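PDB 5MQR: beta-L-arabinobiosidase from Bacteroides thetaiotaomicron, which acts on plant pectin glycans as a glycoside hydrolase, named a beta-L-arabinobiosidase, and may also have exo-alpha-sialidase activity. Local coordinates for residues S474-A479 against I604-T609. Numbering follows the deposited sequence.
Sequences SFDLSA and IANVKT
Strands S474-A479 and I604-T609 run antiparallel (176° between their axes), with S474 and K608 exchanging both backbone hydrogen bonds (S474 N to K608 O, 2.8 Å) and D476 and A605 doing the same, two residues along one strand but three back along the other (D476 N to A605 O, 2.9 Å). Between these hydrogen-bonded pairs, F475 alone faces both N606 and V607: a beta bulge, with N606 in the left-handed helical region (phi 58°). At the bulge the N606 side chain reaches D476, where ND2 meets OD2 at 2.9 Å, nearly along the C-O axis and close to the amide plane, although the carboxylate and amide planes stand perpendicular. The other carboxylate oxygen, OD1, is held by H531 on the adjoining strand 530-537, so both oxygens are gripped. With D476 cut back to an alanine, the N606 amide would probably lose this acceptor and be set free to turn, and H531 ND1 would be left without its mate. The carbonyl of N606 takes a hydrogen bond from a water (N606 O to water, 2.7 Å) that also bonds S474 OG, bridging the strands beside the bulge. On this same face K608 CB lies 3.7 Å from S474 OG, while K608 NZ leads away to a salt bridge with D416 OD1. On the opposite face the contact is apolar and belongs to a beta sandwich: F475 and L477 lean on I489 and L487 of the facing sheet, and the F475 ring meets F569 edge-to-face. With chi1 at 176°, L477 turns CG away from its backbone N, and CD1 comes within 4.0 Å of I604 CG2, while F475 CB rests 4.0 Å from V607 CG2.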
loop_
_atom_site.group_PDB
_atom_site.type_symbol
_atom_site.label_atom_id
_atom_site.label_comp_id
_atom_site.label_asym_id
_atom_site.label_seq_id
_atom_site.Cartn_x
_atom_site.Cartn_y
_atom_site.Cartn_z
ATOM N N SER A 474 -4.222 -6.728 -22.714
ATOM C CA SER A 474 -3.663 -6.848 -24.042
ATOM C C SER A 474 -2.157 -6.981 -24.008
ATOM O O SER A 474 -1.500 -6.566 -23.057
ATOM C CB SER A 474 -4.086 -5.682 -24.924
ATOM O OG SER A 474 -3.568 -4.495 -24.396
ATOM N N PHE A 475 -1.627 -7.607 -25.044
ATOM C CA PHE A 475 -0.198 -7.836 -25.151
ATOM C C PHE A 475 0.108 -8.333 -26.537
ATOM O O PHE A 475 -0.773 -8.858 -27.218
ATOM C CB PHE A 475 0.315 -8.845 -24.088
ATOM C CG PHE A 475 -0.411 -10.169 -24.088
ATOM C CD1 PHE A 475 0.030 -11.218 -24.889
ATOM C CD2 PHE A 475 -1.527 -10.369 -23.283
ATOM C CE1 PHE A 475 -0.637 -12.423 -24.904
ATOM C CE2 PHE A 475 -2.196 -11.588 -23.297
ATOM C CZ PHE A 475 -1.753 -12.609 -24.109
ATOM N N ASP A 476 1.356 -8.140 -26.953
ATOM C CA ASP A 476 1.872 -8.727 -28.182
ATOM C C ASP A 476 2.551 -10.042 -27.850
ATOM O O ASP A 476 3.242 -10.147 -26.853
ATOM C CB ASP A 476 2.840 -7.776 -28.873
ATOM C CG ASP A 476 2.168 -6.518 -29.335
ATOM O OD1 ASP A 476 1.169 -6.621 -30.070
ATOM O OD2 ASP A 476 2.618 -5.420 -28.964
ATOM N N LEU A 477 2.363 -11.028 -28.714
ATOM C CA LEU A 477 2.770 -12.408 -28.475
ATOM C C LEU A 477 3.449 -12.929 -29.716
ATOM O O LEU A 477 2.923 -12.789 -30.830
ATOM C CB LEU A 477 1.532 -13.264 -28.216
ATOM C CG LEU A 477 1.649 -14.772 -28.026
ATOM C CD1 LEU A 477 2.486 -15.142 -26.813
ATOM C CD2 LEU A 477 0.237 -15.320 -27.882
ATOM N N SER A 478 4.595 -13.558 -29.526
ATOM C CA SER A 478 5.299 -14.256 -30.605
ATOM C C SER A 478 5.817 -15.573 -30.080
ATOM O O SER A 478 6.321 -15.632 -28.965
ATOM C CB SER A 478 6.470 -13.420 -31.088
ATOM O OG SER A 478 6.933 -13.901 -32.339
ATOM N N ALA A 479 5.701 -16.615 -30.886
ATOM C CA ALA A 479 6.227 -17.937 -30.561
ATOM C C ALA A 479 7.376 -18.286 -31.503
ATOM O O ALA A 479 7.272 -18.096 -32.712
ATOM C CB ALA A 479 5.117 -18.970 -30.698
ATOM N N ILE A 604 6.643 -12.026 -25.021
ATOM C CA ILE A 604 5.544 -11.067 -24.862
ATOM C C ILE A 604 6.086 -9.650 -24.740
ATOM O O ILE A 604 7.222 -9.439 -24.337
ATOM C CB ILE A 604 4.582 -11.424 -23.701
ATOM C CG1 ILE A 604 5.321 -11.492 -22.367
ATOM C CG2 ILE A 604 3.906 -12.763 -23.981
ATOM C CD1 ILE A 604 4.414 -11.687 -21.163
ATOM N N ALA A 605 5.254 -8.698 -25.142
ATOM C CA ALA A 605 5.586 -7.291 -25.101
ATOM C C ALA A 605 4.337 -6.432 -24.901
ATOM O O ALA A 605 3.234 -6.834 -25.251
ATOM C CB ALA A 605 6.280 -6.886 -26.397
ATOM N N ASN A 606 4.542 -5.233 -24.363
ATOM C CA ASN A 606 3.507 -4.196 -24.296
ATOM C C ASN A 606 2.278 -4.697 -23.536
ATOM O O ASN A 606 1.153 -4.641 -24.035
ATOM C CB ASN A 606 3.132 -3.711 -25.700
ATOM C CG ASN A 606 4.318 -3.154 -26.449
ATOM O OD1 ASN A 606 5.024 -2.281 -25.955
ATOM N ND2 ASN A 606 4.539 -3.653 -27.642
ATOM N N VAL A 607 2.515 -5.198 -22.332
ATOM C CA VAL A 607 1.469 -5.804 -21.561
ATOM C C VAL A 607 0.696 -4.652 -20.918
ATOM O O VAL A 607 1.284 -3.881 -20.163
ATOM C CB VAL A 607 2.054 -6.734 -20.486
ATOM C CG1 VAL A 607 0.939 -7.316 -19.639
ATOM C CG2 VAL A 607 2.885 -7.831 -21.129
ATOM N N LYS A 608 -0.599 -4.537 -21.238
ATOM C CA LYS A 608 -1.525 -3.574 -20.615
ATOM C C LYS A 608 -2.742 -4.251 -20.003
ATOM O O LYS A 608 -3.343 -5.140 -20.603
ATOM C CB LYS A 608 -2.087 -2.575 -21.628
ATOM C CG LYS A 608 -1.071 -1.785 -22.415
ATOM C CD LYS A 608 -1.811 -0.871 -23.402
ATOM C CE LYS A 608 -0.956 -0.485 -24.610
ATOM N NZ LYS A 608 0.105 0.502 -24.236
ATOM N N THR A 609 -3.146 -3.767 -18.837
ATOM C CA THR A 609 -4.428 -4.121 -18.280
ATOM C C THR A 609 -5.203 -2.849 -17.945
ATOM O O THR A 609 -4.628 -1.766 -17.747
ATOM C CB THR A 609 -4.318 -5.086 -17.077
ATOM O OG1 THR A 609 -3.778 -4.419 -15.935
ATOM C CG2 THR A 609 -3.435 -6.289 -17.424
HETATM O O HOH W 1 -0.818 -3.783 -25.686
#